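Local coordinates for protein esterase (Xanthomonas oryzae pv. oryzae, PDB 3H2J) that probably hydrolyses carboxylic esters, as an alpha/beta-hydrolase related to the secretory lipases, at residues P137-A142 and S236-A241; L211-L216 and P340-Q345; H244-I249 and R311-R316. All blocks are in the same frame, centred on the assembly; numbering follows the deposited sequence.

In the fold
The chain lays down most of the central alpha/beta-hydrolase sheet first. The turn and helix start at 137-142 form the first half of contact 1. After strand 198-205 comes an insertion of helices and loops, without strands, probably the lid, before the sheet resumes with strand 328-332. The first insertion helix, 211-217, opens contact 2; the next, 231-246, closes contact 1 at 236-241 and starts contact 3 from its C-terminal end. Helix 309-316 closes contact 3, then 340-345 closes contact 2. Contacts 1 and 2 therefore cross, each tying insertion to core, while contact 3 falls within the span of contact 2 and joins two insertion helices.

Contact 1: P137-A142 and S236-A241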
ATOM      1  N   PRO A 137       9.984  -6.326   2.540  1.00 13.69           N
ATOM      2  CA  PRO A 137       9.303  -6.543   3.819  1.00 14.28           C
ATOM      3  C   PRO A 137       7.799  -6.307   3.630  1.00 14.76           C
ATOM      4  O   PRO A 137       7.261  -5.285   4.051  1.00 15.20           O
ATOM      5  CB  PRO A 137       9.945  -5.498   4.745  1.00 12.94           C
ATOM      6  CG  PRO A 137      11.277  -5.187   4.073  1.00 13.95           C
ATOM      7  CD  PRO A 137      10.895  -5.171   2.622  1.00 15.23           C
ATOM      8  N   TYR A 138       7.136  -7.265   2.987  1.00 13.31           N
ATOM      9  CA  TYR A 138       5.702  -7.188   2.725  1.00 14.28           C
ATOM     10  C   TYR A 138       4.895  -7.106   4.020  1.00 13.45           C
ATOM     11  O   TYR A 138       5.019  -7.963   4.886  1.00 16.53           O
ATOM     12  CB  TYR A 138       5.262  -8.413   1.924  1.00 13.41           C
ATOM     13  CG  TYR A 138       3.811  -8.408   1.483  1.00 15.56           C
ATOM     14  CD1 TYR A 138       3.302  -7.379   0.692  1.00 17.21           C
ATOM     15  CD2 TYR A 138       2.966  -9.466   1.811  1.00 14.34           C
ATOM     16  CE1 TYR A 138       1.980  -7.406   0.234  1.00 16.36           C
ATOM     17  CE2 TYR A 138       1.655  -9.508   1.365  1.00 15.54           C
ATOM     18  CZ  TYR A 138       1.166  -8.480   0.576  1.00 17.03           C
ATOM     19  OH  TYR A 138      -0.129  -8.546   0.125  1.00 17.28           O
ATOM     20  N   LEU A 139       4.070  -6.068   4.126  1.00 13.85           N
ATOM     21  CA  LEU A 139       3.219  -5.831   5.286  1.00 15.35           C
ATOM     22  C   LEU A 139       3.979  -5.537   6.572  1.00 14.54           C
ATOM     23  O   LEU A 139       3.464  -5.758   7.667  1.00 13.28           O
ATOM     24  CB  LEU A 139       2.266  -7.011   5.497  1.00 15.42           C
ATOM     25  CG  LEU A 139       1.207  -7.131   4.398  1.00 15.82           C
ATOM     26  CD1 LEU A 139       0.451  -8.444   4.553  1.00 15.96           C
ATOM     27  CD2 LEU A 139       0.260  -5.931   4.459  1.00 16.77           C
ATOM     28  N   HIS A 140       5.206  -5.044   6.433  1.00 15.39           N
ATOM     29  CA  HIS A 140       6.021  -4.683   7.584  1.00 15.00           C
ATOM     30  C   HIS A 140       5.807  -3.187   7.820  1.00 14.74           C
ATOM     31  O   HIS A 140       6.374  -2.349   7.124  1.00 17.59           O
ATOM     32  CB  HIS A 140       7.494  -4.972   7.298  1.00 15.05           C
ATOM     33  CG  HIS A 140       8.405  -4.682   8.451  1.00 16.29           C
ATOM     34  ND1 HIS A 140       9.500  -3.854   8.341  1.00 16.36           N
ATOM     35  CD2 HIS A 140       8.395  -5.124   9.731  1.00 16.69           C
ATOM     36  CE1 HIS A 140      10.127  -3.799   9.504  1.00 18.38           C
ATOM     37  NE2 HIS A 140       9.477  -4.562  10.363  1.00 16.93           N
ATOM     38  N   SER A 141       4.974  -2.858   8.800  1.00 15.54           N
ATOM     39  CA  SER A 141       4.653  -1.465   9.114  1.00 16.19           C
ATOM     40  C   SER A 141       5.842  -0.511   9.208  1.00 16.64           C
ATOM     41  O   SER A 141       5.853   0.542   8.573  1.00 16.64           O
ATOM     42  CB  SER A 141       3.873  -1.393  10.428  1.00 15.77           C
ATOM     43  OG  SER A 141       2.664  -2.123  10.341  1.00 16.87           O
ATOM     44  N   ALA A 142       6.833  -0.881  10.012  1.00 15.86           N
ATOM     45  CA  ALA A 142       8.004  -0.044  10.226  1.00 16.43           C
ATOM     46  C   ALA A 142       8.722   0.417   8.965  1.00 15.76           C
ATOM     47  O   ALA A 142       9.013   1.605   8.822  1.00 16.65           O
ATOM     48  CB  ALA A 142       8.990  -0.760  11.145  1.00 16.97           C
ATOM     49  N   SER A 236       1.359 -16.379   1.003  1.00 13.59           N
ATOM     50  CA  SER A 236       2.711 -16.884   0.811  1.00 15.90           C
ATOM     51  C   SER A 236       3.712 -15.744   0.829  1.00 14.31           C
ATOM     52  O   SER A 236       4.795 -15.874   1.391  1.00 14.92           O
ATOM     53  CB  SER A 236       2.815 -17.635  -0.514  1.00 17.06           C
ATOM     54  OG  SER A 236       2.086 -18.846  -0.457  1.00 18.82           O
ATOM     55  N   TYR A 237       3.342 -14.627   0.210  1.00 13.37           N
ATOM     56  CA  TYR A 237       4.215 -13.459   0.161  1.00 12.84           C
ATOM     57  C   TYR A 237       4.470 -12.988   1.599  1.00 13.23           C
ATOM     58  O   TYR A 237       5.609 -12.730   1.993  1.00 12.81           O
ATOM     59  CB  TYR A 237       3.539 -12.356  -0.668  1.00 12.72           C
ATOM     60  CG  TYR A 237       4.464 -11.281  -1.224  1.00 12.78           C
ATOM     61  CD1 TYR A 237       4.054 -10.477  -2.293  1.00 13.65           C
ATOM     62  CD2 TYR A 237       5.745 -11.080  -0.703  1.00 12.63           C
ATOM     63  CE1 TYR A 237       4.893  -9.505  -2.833  1.00 12.65           C
ATOM     64  CE2 TYR A 237       6.598 -10.102  -1.239  1.00 14.10           C
ATOM     65  CZ  TYR A 237       6.162  -9.324  -2.302  1.00 14.20           C
ATOM     66  OH  TYR A 237       6.999  -8.373  -2.845  1.00 15.39           O
ATOM     67  N   ALA A 238       3.405 -12.902   2.389  1.00 14.69           N
ATOM     68  CA  ALA A 238       3.517 -12.461   3.776  1.00 12.90           C
ATOM     69  C   ALA A 238       4.411 -13.372   4.615  1.00 14.78           C
ATOM     70  O   ALA A 238       5.234 -12.892   5.404  1.00 14.21           O
ATOM     71  CB  ALA A 238       2.128 -12.363   4.405  1.00 14.77           C
ATOM     72  N   ILE A 239       4.249 -14.683   4.456  1.00 14.75           N
ATOM     73  CA  ILE A 239       5.057 -15.634   5.214  1.00 14.89           C
ATOM     74  C   ILE A 239       6.537 -15.508   4.863  1.00 14.74           C
ATOM     75  O   ILE A 239       7.379 -15.410   5.757  1.00 15.95           O
ATOM     76  CB  ILE A 239       4.607 -17.091   4.965  1.00 12.71           C
ATOM     77  CG1 ILE A 239       3.232 -17.328   5.600  1.00 12.52           C
ATOM     78  CG2 ILE A 239       5.622 -18.056   5.548  1.00 13.67           C
ATOM     79  CD1 ILE A 239       2.581 -18.648   5.189  1.00 11.03           C
ATOM     80  N   VAL A 240       6.856 -15.512   3.572  1.00 13.99           N
ATOM     81  CA  VAL A 240       8.253 -15.391   3.157  1.00 14.30           C
ATOM     82  C   VAL A 240       8.880 -14.073   3.606  1.00 15.30           C
ATOM     83  O   VAL A 240      10.029 -14.050   4.062  1.00 13.51           O
ATOM     84  CB  VAL A 240       8.394 -15.537   1.628  1.00 14.98           C
ATOM     85  CG1 VAL A 240       9.811 -15.180   1.185  1.00 17.42           C
ATOM     86  CG2 VAL A 240       8.093 -16.970   1.231  1.00 16.02           C
ATOM     87  N   ALA A 241       8.124 -12.982   3.483  1.00 13.37           N
ATOM     88  CA  ALA A 241       8.604 -11.659   3.886  1.00 15.75           C
ATOM     89  C   ALA A 241       8.818 -11.568   5.403  1.00 15.53           C
ATOM     90  O   ALA A 241       9.829 -11.029   5.863  1.00 13.72           O
ATOM     91  CB  ALA A 241       7.623 -10.578   3.421  1.00 15.71           C
TER
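Tyr-138 lies against Tyr-237 and two alanines of helix 231-246, where a core loop of the alpha/beta-hydrolase meets a helix of its probable lid. The loop is a type II beta turn from Pro-137 to His-140, closed by His-140 N bonding to Pro-137 O, and it leads into helix 141-161. Starting at the base of Tyr-138, CB rests on two partners of the helix, Ala-241 CB at 3.5 Å and Tyr-237 CD2 at 3.8 Å. It also makes a CH-pi contact over the face of the Tyr-237 ring. With CG swung opposite the backbone N (chi1 -175°), the ring runs on along the helix surface. The two rings form an offset stack, centroids 4.4 Å apart and planes at 15°, with Tyr-138 CG over the rim of the Tyr-237 ring. The CD2 edge of Tyr-138 faces the helix backbone, with CD2 3.5 Å from Ala-238 N and touching Ala-238 CB; CE2 meets Ala-238 N and Tyr-237 CB, both at 4.0 Å. The opposite face is covered by Leu-139 CG, over the ring centre. At the tip, OH hydrogen-bonds to Thr-88 OG1, while Tyr-237 OH bonds to the adjacent Glu-89 O, fixing both phenols on one loop. The Tyr-138 side chain lies near, without touching, the probable nucleophile elbow and Ser-His-Asp triad. Beside the stack, Leu-139 CD1 just touches Ala-238 CB, at 4.3 Å.

Contact 2: L211-L216 and P340-Q345; sequences LEQTFL and PLKNAQ
Thr-214 and Asn-343 join helix 211-217, the first helix of the probable lid, to the start of helix 342-353 in the alpha/beta-hydrolase core. The tight half of the contact is polar. Asn-343 ND2 donates to Thr-214 OG1 at 3.0 Å, a rather bent bond (132°), with the hydroxyl oxygen close to the amide plane. Its second bond runs back to Pro-340 O at 2.9 Å, straighter at 155°, and meets a lone pair in the carbonyl plane; the same carbonyl also takes Asn-343 N. The other end of the amide is used too, since OD1 accepts from Ala-210 N just ahead of helix 211-217. Three bonds in all fix the rotation of this buried amide. Thr-214 OG1 sits only 2.7 Å from Asn-343 OD1 without a hydrogen bond between them; the hydroxyl is bonded instead to Ala-210 O, one turn back in its own chain. The Thr-214 CG2 methyl barely meets Pro-340 CD.

The solvent side has van der Waals contact but no hydrogen bond across it. Lys-342, extended along its whole length, passes Gln-213 at a slant, and the carboxamide lies alongside its methylenes, with Gln-213 NE2 3.6 Å from Lys-342 CE and 3.7 Å from Lys-342 CG. Neither polar tip is spent on the other: Gln-213 NE2 hydrogen-bonds to Thr-346 OG1, and Lys-342 NZ makes a salt bridge with Asp-217 OD2.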
ATOM      1  N   LEU A 211      -4.584  -6.893  10.646  1.00 16.52           N
ATOM      2  CA  LEU A 211      -3.774  -7.858   9.910  1.00 16.49           C
ATOM      3  C   LEU A 211      -3.879  -9.310  10.368  1.00 15.93           C
ATOM      4  O   LEU A 211      -4.136 -10.205   9.557  1.00 14.01           O
ATOM      5  CB  LEU A 211      -2.309  -7.408   9.938  1.00 14.70           C
ATOM      6  CG  LEU A 211      -1.326  -8.190   9.063  1.00 15.38           C
ATOM      7  CD1 LEU A 211      -1.771  -8.148   7.606  1.00 15.56           C
ATOM      8  CD2 LEU A 211       0.068  -7.590   9.219  1.00 14.36           C
ATOM      9  N   GLU A 212      -3.661  -9.546  11.658  1.00 16.44           N
ATOM     10  CA  GLU A 212      -3.739 -10.895  12.207  1.00 18.44           C
ATOM     11  C   GLU A 212      -5.164 -11.451  12.071  1.00 18.90           C
ATOM     12  O   GLU A 212      -5.359 -12.598  11.662  1.00 17.76           O
ATOM     13  CB  GLU A 212      -3.303 -10.883  13.678  1.00 19.10           C
ATOM     14  CG  GLU A 212      -3.510 -12.199  14.412  1.00 22.56           C
ATOM     15  CD  GLU A 212      -3.018 -12.146  15.845  1.00 22.32           C
ATOM     16  OE1 GLU A 212      -3.076 -11.057  16.452  1.00 25.22           O
ATOM     17  OE2 GLU A 212      -2.587 -13.189  16.367  1.00 21.64           O
ATOM     18  N   GLN A 213      -6.155 -10.626  12.397  1.00 19.51           N
ATOM     19  CA  GLN A 213      -7.555 -11.037  12.308  1.00 20.23           C
ATOM     20  C   GLN A 213      -7.956 -11.373  10.877  1.00 20.50           C
ATOM     21  O   GLN A 213      -8.752 -12.284  10.646  1.00 22.12           O
ATOM     22  CB  GLN A 213      -8.463  -9.930  12.853  1.00 20.62           C
ATOM     23  CG  GLN A 213      -9.912 -10.011  12.383  1.00 24.91           C
ATOM     24  CD  GLN A 213     -10.772  -8.896  12.961  1.00 24.79           C
ATOM     25  OE1 GLN A 213     -11.092  -8.898  14.150  1.00 25.54           O
ATOM     26  NE2 GLN A 213     -11.137  -7.932  12.122  1.00 21.86           N
ATOM     27  N   THR A 214      -7.407 -10.633   9.917  1.00 20.60           N
ATOM     28  CA  THR A 214      -7.717 -10.867   8.511  1.00 19.20           C
ATOM     29  C   THR A 214      -7.225 -12.248   8.080  1.00 18.37           C
ATOM     30  O   THR A 214      -7.937 -12.980   7.387  1.00 16.93           O
ATOM     31  CB  THR A 214      -7.071  -9.784   7.605  1.00 18.65           C
ATOM     32  OG1 THR A 214      -7.636  -8.503   7.911  1.00 21.22           O
ATOM     33  CG2 THR A 214      -7.322 -10.088   6.139  1.00 20.29           C
ATOM     34  N   PHE A 215      -6.011 -12.602   8.486  1.00 17.02           N
ATOM     35  CA  PHE A 215      -5.453 -13.906   8.137  1.00 18.19           C
ATOM     36  C   PHE A 215      -6.235 -15.029   8.797  1.00 18.53           C
ATOM     37  O   PHE A 215      -6.487 -16.070   8.196  1.00 17.89           O
ATOM     38  CB  PHE A 215      -3.981 -13.999   8.553  1.00 17.00           C
ATOM     39  CG  PHE A 215      -3.029 -13.509   7.501  1.00 17.00           C
ATOM     40  CD1 PHE A 215      -3.014 -12.170   7.128  1.00 17.70           C
ATOM     41  CD2 PHE A 215      -2.177 -14.398   6.854  1.00 18.98           C
ATOM     42  CE1 PHE A 215      -2.167 -11.719   6.123  1.00 18.70           C
ATOM     43  CE2 PHE A 215      -1.325 -13.961   5.849  1.00 18.83           C
ATOM     44  CZ  PHE A 215      -1.319 -12.616   5.480  1.00 20.33           C
ATOM     45  N   LEU A 216      -6.613 -14.815  10.046  1.00 18.84           N
ATOM     46  CA  LEU A 216      -7.371 -15.815  10.768  1.00 19.76           C
ATOM     47  C   LEU A 216      -8.727 -16.039  10.098  1.00 19.54           C
ATOM     48  O   LEU A 216      -9.080 -17.170   9.768  1.00 19.54           O
ATOM     49  CB  LEU A 216      -7.552 -15.370  12.220  1.00 20.41           C
ATOM     50  CG  LEU A 216      -6.381 -15.618  13.180  1.00 22.04           C
ATOM     51  CD1 LEU A 216      -5.054 -15.350  12.491  1.00 27.81           C
ATOM     52  CD2 LEU A 216      -6.543 -14.739  14.405  1.00 21.99           C
ATOM     53  N   PRO A 340     -11.639  -7.888   3.731  1.00 16.54           N
ATOM     54  CA  PRO A 340     -12.948  -7.539   4.294  1.00 16.44           C
ATOM     55  C   PRO A 340     -13.010  -6.154   4.929  1.00 18.06           C
ATOM     56  O   PRO A 340     -12.068  -5.725   5.599  1.00 18.47           O
ATOM     57  CB  PRO A 340     -13.193  -8.659   5.302  1.00 16.94           C
ATOM     58  CG  PRO A 340     -12.569  -9.839   4.609  1.00 15.18           C
ATOM     59  CD  PRO A 340     -11.253  -9.261   4.114  1.00 14.96           C
ATOM     60  N   LEU A 341     -14.125  -5.461   4.706  1.00 17.71           N
ATOM     61  CA  LEU A 341     -14.328  -4.125   5.259  1.00 19.63           C
ATOM     62  C   LEU A 341     -14.341  -4.226   6.779  1.00 17.88           C
ATOM     63  O   LEU A 341     -14.264  -3.219   7.486  1.00 19.48           O
ATOM     64  CB  LEU A 341     -15.654  -3.535   4.763  1.00 20.34           C
ATOM     65  CG  LEU A 341     -15.674  -2.060   4.334  1.00 25.26           C
ATOM     66  CD1 LEU A 341     -17.119  -1.605   4.150  1.00 21.62           C
ATOM     67  CD2 LEU A 341     -14.985  -1.195   5.367  1.00 25.31           C
ATOM     68  N   LYS A 342     -14.455  -5.452   7.276  1.00 17.65           N
ATOM     69  CA  LYS A 342     -14.451  -5.705   8.709  1.00 18.10           C
ATOM     70  C   LYS A 342     -13.196  -5.054   9.305  1.00 17.92           C
ATOM     71  O   LYS A 342     -13.195  -4.609  10.454  1.00 17.53           O
ATOM     72  CB  LYS A 342     -14.449  -7.217   8.958  1.00 17.95           C
ATOM     73  CG  LYS A 342     -14.381  -7.629  10.418  1.00 20.60           C
ATOM     74  CD  LYS A 342     -14.417  -9.153  10.547  1.00 20.73           C
ATOM     75  CE  LYS A 342     -14.317  -9.591  11.998  1.00 23.43           C
ATOM     76  NZ  LYS A 342     -14.424 -11.069  12.135  1.00 24.74           N
ATOM     77  N   ASN A 343     -12.132  -4.999   8.508  1.00 16.93           N
ATOM     78  CA  ASN A 343     -10.872  -4.393   8.941  1.00 17.24           C
ATOM     79  C   ASN A 343     -11.080  -2.977   9.470  1.00 16.01           C
ATOM     80  O   ASN A 343     -10.622  -2.635  10.562  1.00 18.36           O
ATOM     81  CB  ASN A 343      -9.884  -4.357   7.771  1.00 15.84           C
ATOM     82  CG  ASN A 343      -9.088  -5.631   7.649  1.00 17.09           C
ATOM     83  OD1 ASN A 343      -8.177  -5.876   8.438  1.00 15.05           O
ATOM     84  ND2 ASN A 343      -9.434  -6.462   6.666  1.00 17.30           N
ATOM     85  N   ALA A 344     -11.767  -2.158   8.680  1.00 15.98           N
ATOM     86  CA  ALA A 344     -12.047  -0.772   9.041  1.00 16.36           C
ATOM     87  C   ALA A 344     -12.939  -0.667  10.277  1.00 18.12           C
ATOM     88  O   ALA A 344     -12.749   0.217  11.117  1.00 15.72           O
ATOM     89  CB  ALA A 344     -12.703  -0.059   7.869  1.00 17.08           C
ATOM     90  N   GLN A 345     -13.913  -1.568  10.382  1.00 18.80           N
ATOM     91  CA  GLN A 345     -14.829  -1.582  11.520  1.00 19.80           C
ATOM     92  C   GLN A 345     -14.050  -1.879  12.793  1.00 19.53           C
ATOM     93  O   GLN A 345     -14.227  -1.217  13.819  1.00 18.51           O
ATOM     94  CB  GLN A 345     -15.897  -2.659  11.318  1.00 23.15           C
ATOM     95  CG  GLN A 345     -16.676  -2.521  10.026  1.00 28.52           C
ATOM     96  CD  GLN A 345     -17.586  -3.705   9.771  1.00 32.73           C
ATOM     97  OE1 GLN A 345     -18.515  -3.966  10.535  1.00 37.15           O
ATOM     98  NE2 GLN A 345     -17.318  -4.436   8.695  1.00 34.97           N
TER

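Contact 3: H244-I249 and R311-R316; sequences HTYKNI and RQDLAR
Tyr-246, at the end of helix 231-246, and Asn-248 and Ile-249 in the loop after it pack on helix 309-316 of the probable lid. At the centre is Asp-313, whose side chain is met by all three. Tyr-246 and Asp-313 pass each other in opposite directions, ring and carboxylate planes 24° apart, and the ring carbon CD1 of Tyr-246 comes within 3.4 Å of Asp-313 CG. Asn-248 supplies the polar grip: ND2 donates to Asp-313 OD1 at 3.0 Å, with an N-H...O angle of 148°, arriving on the syn side and somewhat out of the carboxylate plane. A chi1 of 65° puts CG of Asn-248 between the backbone N and the carbonyl carbon, which brings the amide to the carboxylate. The other carboxylate oxygen, Asp-313 OD2, lies 2.7 Å from Asn-248 OD1. The CD1 methyl of Ile-249 is also next to OD2, modelled so close that its exact place is doubtful.

One turn further along helix 309-316, the exposed Arg-316 slides past the same tyrosine. Its NH1 lies 3.5 Å from both Tyr-246 CD2 and Tyr-246 CE2, with the guanidinium plane nearly perpendicular to the ring. The phenol tip is secured beyond the two segments: Tyr-246 OH bonds to Asn-317 ND2, which also donates to Asp-313 O, so Asn-317 links tyrosine and helix. Joining helices near the surface, with its centre about 19 Å from the centre of the chain, the arrangement probably belongs to the helical lid that alpha/beta-hydrolases commonly carry between strands of the core.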
ATOM      1  N   HIS A 244      12.047 -13.321   6.278  1.00 17.56           N
ATOM      2  CA  HIS A 244      13.239 -12.536   5.981  1.00 18.34           C
ATOM      3  C   HIS A 244      13.410 -11.428   7.014  1.00 18.29           C
ATOM      4  O   HIS A 244      14.524 -11.133   7.443  1.00 16.97           O
ATOM      5  CB  HIS A 244      13.143 -11.883   4.601  1.00 19.12           C
ATOM      6  CG  HIS A 244      13.137 -12.849   3.458  1.00 21.54           C
ATOM      7  ND1 HIS A 244      14.010 -13.912   3.373  1.00 23.37           N
ATOM      8  CD2 HIS A 244      12.409 -12.869   2.316  1.00 20.32           C
ATOM      9  CE1 HIS A 244      13.823 -14.543   2.227  1.00 24.05           C
ATOM     10  NE2 HIS A 244      12.858 -13.930   1.566  1.00 22.13           N
ATOM     11  N   THR A 245      12.297 -10.809   7.403  1.00 17.41           N
ATOM     12  CA  THR A 245      12.336  -9.712   8.361  1.00 17.80           C
ATOM     13  C   THR A 245      12.617 -10.142   9.797  1.00 18.87           C
ATOM     14  O   THR A 245      13.493  -9.573  10.450  1.00 19.16           O
ATOM     15  CB  THR A 245      11.012  -8.903   8.344  1.00 18.55           C
ATOM     16  OG1 THR A 245      10.798  -8.355   7.037  1.00 20.06           O
ATOM     17  CG2 THR A 245      11.066  -7.762   9.363  1.00 19.04           C
ATOM     18  N   TYR A 246      11.887 -11.144  10.286  1.00 17.01           N
ATOM     19  CA  TYR A 246      12.057 -11.606  11.661  1.00 18.81           C
ATOM     20  C   TYR A 246      12.870 -12.889  11.853  1.00 19.10           C
ATOM     21  O   TYR A 246      13.343 -13.161  12.957  1.00 19.08           O
ATOM     22  CB  TYR A 246      10.684 -11.756  12.325  1.00 17.44           C
ATOM     23  CG  TYR A 246       9.912 -10.457  12.378  1.00 16.61           C
ATOM     24  CD1 TYR A 246       8.894 -10.186  11.467  1.00 17.81           C
ATOM     25  CD2 TYR A 246      10.226  -9.481  13.322  1.00 18.60           C
ATOM     26  CE1 TYR A 246       8.201  -8.969  11.495  1.00 16.79           C
ATOM     27  CE2 TYR A 246       9.545  -8.259  13.357  1.00 18.06           C
ATOM     28  CZ  TYR A 246       8.533  -8.011  12.441  1.00 18.33           C
ATOM     29  OH  TYR A 246       7.856  -6.810  12.482  1.00 14.81           O
ATOM     30  N   LYS A 247      13.020 -13.672  10.788  1.00 20.91           N
ATOM     31  CA  LYS A 247      13.793 -14.912  10.825  1.00 21.77           C
ATOM     32  C   LYS A 247      13.418 -15.818  11.989  1.00 21.17           C
ATOM     33  O   LYS A 247      14.278 -16.449  12.609  1.00 20.11           O
ATOM     34  CB  LYS A 247      15.285 -14.574  10.878  1.00 24.30           C
ATOM     35  CG  LYS A 247      15.775 -13.872   9.618  1.00 29.43           C
ATOM     36  CD  LYS A 247      17.208 -13.391   9.744  1.00 31.67           C
ATOM     37  CE  LYS A 247      17.790 -13.068   8.372  1.00 33.06           C
ATOM     38  NZ  LYS A 247      16.910 -12.174   7.576  1.00 33.90           N
ATOM     39  N   ASN A 248      12.123 -15.907  12.263  1.00 20.30           N
ATOM     40  CA  ASN A 248      11.643 -16.711  13.373  1.00 19.63           C
ATOM     41  C   ASN A 248      10.571 -17.727  12.996  1.00 19.44           C
ATOM     42  O   ASN A 248      10.000 -18.375  13.873  1.00 18.37           O
ATOM     43  CB  ASN A 248      11.105 -15.778  14.462  1.00 20.15           C
ATOM     44  CG  ASN A 248       9.884 -14.995  14.006  1.00 18.90           C
ATOM     45  OD1 ASN A 248       9.735 -14.698  12.825  1.00 16.79           O
ATOM     46  ND2 ASN A 248       9.013 -14.650  14.946  1.00 19.94           N
ATOM     47  N   ILE A 249      10.305 -17.882  11.701  1.00 18.90           N
ATOM     48  CA  ILE A 249       9.275 -18.818  11.256  1.00 19.48           C
ATOM     49  C   ILE A 249       9.775 -20.217  10.913  1.00 20.26           C
ATOM     50  O   ILE A 249       9.191 -21.204  11.359  1.00 19.29           O
ATOM     51  CB  ILE A 249       8.502 -18.272  10.026  1.00 21.95           C
ATOM     52  CG1 ILE A 249       7.836 -16.939  10.369  1.00 22.84           C
ATOM     53  CG2 ILE A 249       7.432 -19.266   9.584  1.00 20.91           C
ATOM     54  CD1 ILE A 249       8.792 -15.780  10.407  1.00 30.86           C
ATOM     55  N   ARG A 311       2.178 -15.888  13.201  1.00 18.76           N
ATOM     56  CA  ARG A 311       1.084 -15.167  13.816  1.00 19.61           C
ATOM     57  C   ARG A 311       1.617 -13.994  14.647  1.00 17.60           C
ATOM     58  O   ARG A 311       1.070 -12.893  14.610  1.00 18.62           O
ATOM     59  CB  ARG A 311       0.283 -16.117  14.692  1.00 21.80           C
ATOM     60  CG  ARG A 311      -0.888 -15.461  15.328  1.00 25.61           C
ATOM     61  CD  ARG A 311      -2.037 -16.418  15.387  1.00 26.47           C
ATOM     62  NE  ARG A 311      -3.126 -15.837  16.145  1.00 24.56           N
ATOM     63  CZ  ARG A 311      -4.072 -16.552  16.728  1.00 24.63           C
ATOM     64  NH1 ARG A 311      -4.048 -17.874  16.626  1.00 24.37           N
ATOM     65  NH2 ARG A 311      -5.016 -15.945  17.427  1.00 24.05           N
ATOM     66  N   GLN A 312       2.687 -14.233  15.396  1.00 18.00           N
ATOM     67  CA  GLN A 312       3.286 -13.183  16.209  1.00 18.69           C
ATOM     68  C   GLN A 312       3.801 -12.053  15.316  1.00 18.29           C
ATOM     69  O   GLN A 312       3.714 -10.875  15.670  1.00 16.37           O
ATOM     70  CB  GLN A 312       4.438 -13.757  17.037  1.00 22.62           C
ATOM     71  CG  GLN A 312       4.003 -14.845  17.992  1.00 29.52           C
ATOM     72  CD  GLN A 312       4.307 -14.509  19.433  1.00 34.75           C
ATOM     73  OE1 GLN A 312       5.462 -14.531  19.859  1.00 36.56           O
ATOM     74  NE2 GLN A 312       3.266 -14.182  20.195  1.00 38.10           N
ATOM     75  N   ASP A 313       4.338 -12.414  14.154  1.00 16.88           N
ATOM     76  CA  ASP A 313       4.860 -11.408  13.230  1.00 16.51           C
ATOM     77  C   ASP A 313       3.727 -10.557  12.658  1.00 15.50           C
ATOM     78  O   ASP A 313       3.887  -9.354  12.420  1.00 14.41           O
ATOM     79  CB  ASP A 313       5.644 -12.079  12.097  1.00 15.11           C
ATOM     80  CG  ASP A 313       6.911 -12.759  12.585  1.00 15.90           C
ATOM     81  OD1 ASP A 313       7.360 -12.448  13.707  1.00 15.86           O
ATOM     82  OD2 ASP A 313       7.470 -13.597  11.843  1.00 16.91           O
ATOM     83  N   LEU A 314       2.577 -11.183  12.436  1.00 16.54           N
ATOM     84  CA  LEU A 314       1.429 -10.458  11.916  1.00 16.29           C
ATOM     85  C   LEU A 314       0.908  -9.531  13.001  1.00 15.73           C
ATOM     86  O   LEU A 314       0.532  -8.392  12.731  1.00 14.88           O
ATOM     87  CB  LEU A 314       0.320 -11.425  11.505  1.00 14.77           C
ATOM     88  CG  LEU A 314       0.592 -12.341  10.314  1.00 15.76           C
ATOM     89  CD1 LEU A 314      -0.605 -13.269  10.123  1.00 16.14           C
ATOM     90  CD2 LEU A 314       0.836 -11.505   9.062  1.00 14.14           C
ATOM     91  N   ALA A 315       0.897 -10.024  14.233  1.00 16.47           N
ATOM     92  CA  ALA A 315       0.415  -9.240  15.363  1.00 16.44           C
ATOM     93  C   ALA A 315       1.248  -7.972  15.551  1.00 17.68           C
ATOM     94  O   ALA A 315       0.709  -6.906  15.854  1.00 17.94           O
ATOM     95  CB  ALA A 315       0.446 -10.088  16.639  1.00 18.45           C
ATOM     96  N   ARG A 316       2.562  -8.085  15.374  1.00 19.36           N
ATOM     97  CA  ARG A 316       3.439  -6.926  15.528  1.00 19.85           C
ATOM     98  C   ARG A 316       3.136  -5.892  14.458  1.00 19.20           C
ATOM     99  O   ARG A 316       3.478  -4.718  14.597  1.00 19.66           O
ATOM    100  CB  ARG A 316       4.914  -7.332  15.429  1.00 23.32           C
ATOM    101  CG  ARG A 316       5.400  -8.239  16.551  1.00 27.76           C
ATOM    102  CD  ARG A 316       6.902  -8.471  16.447  1.00 33.47           C
ATOM    103  NE  ARG A 316       7.346  -9.575  17.294  1.00 36.29           N
ATOM    104  CZ  ARG A 316       8.609  -9.974  17.408  1.00 40.42           C
ATOM    105  NH1 ARG A 316       9.570  -9.359  16.729  1.00 41.49           N
ATOM    106  NH2 ARG A 316       8.913 -10.999  18.196  1.00 41.62           N
TER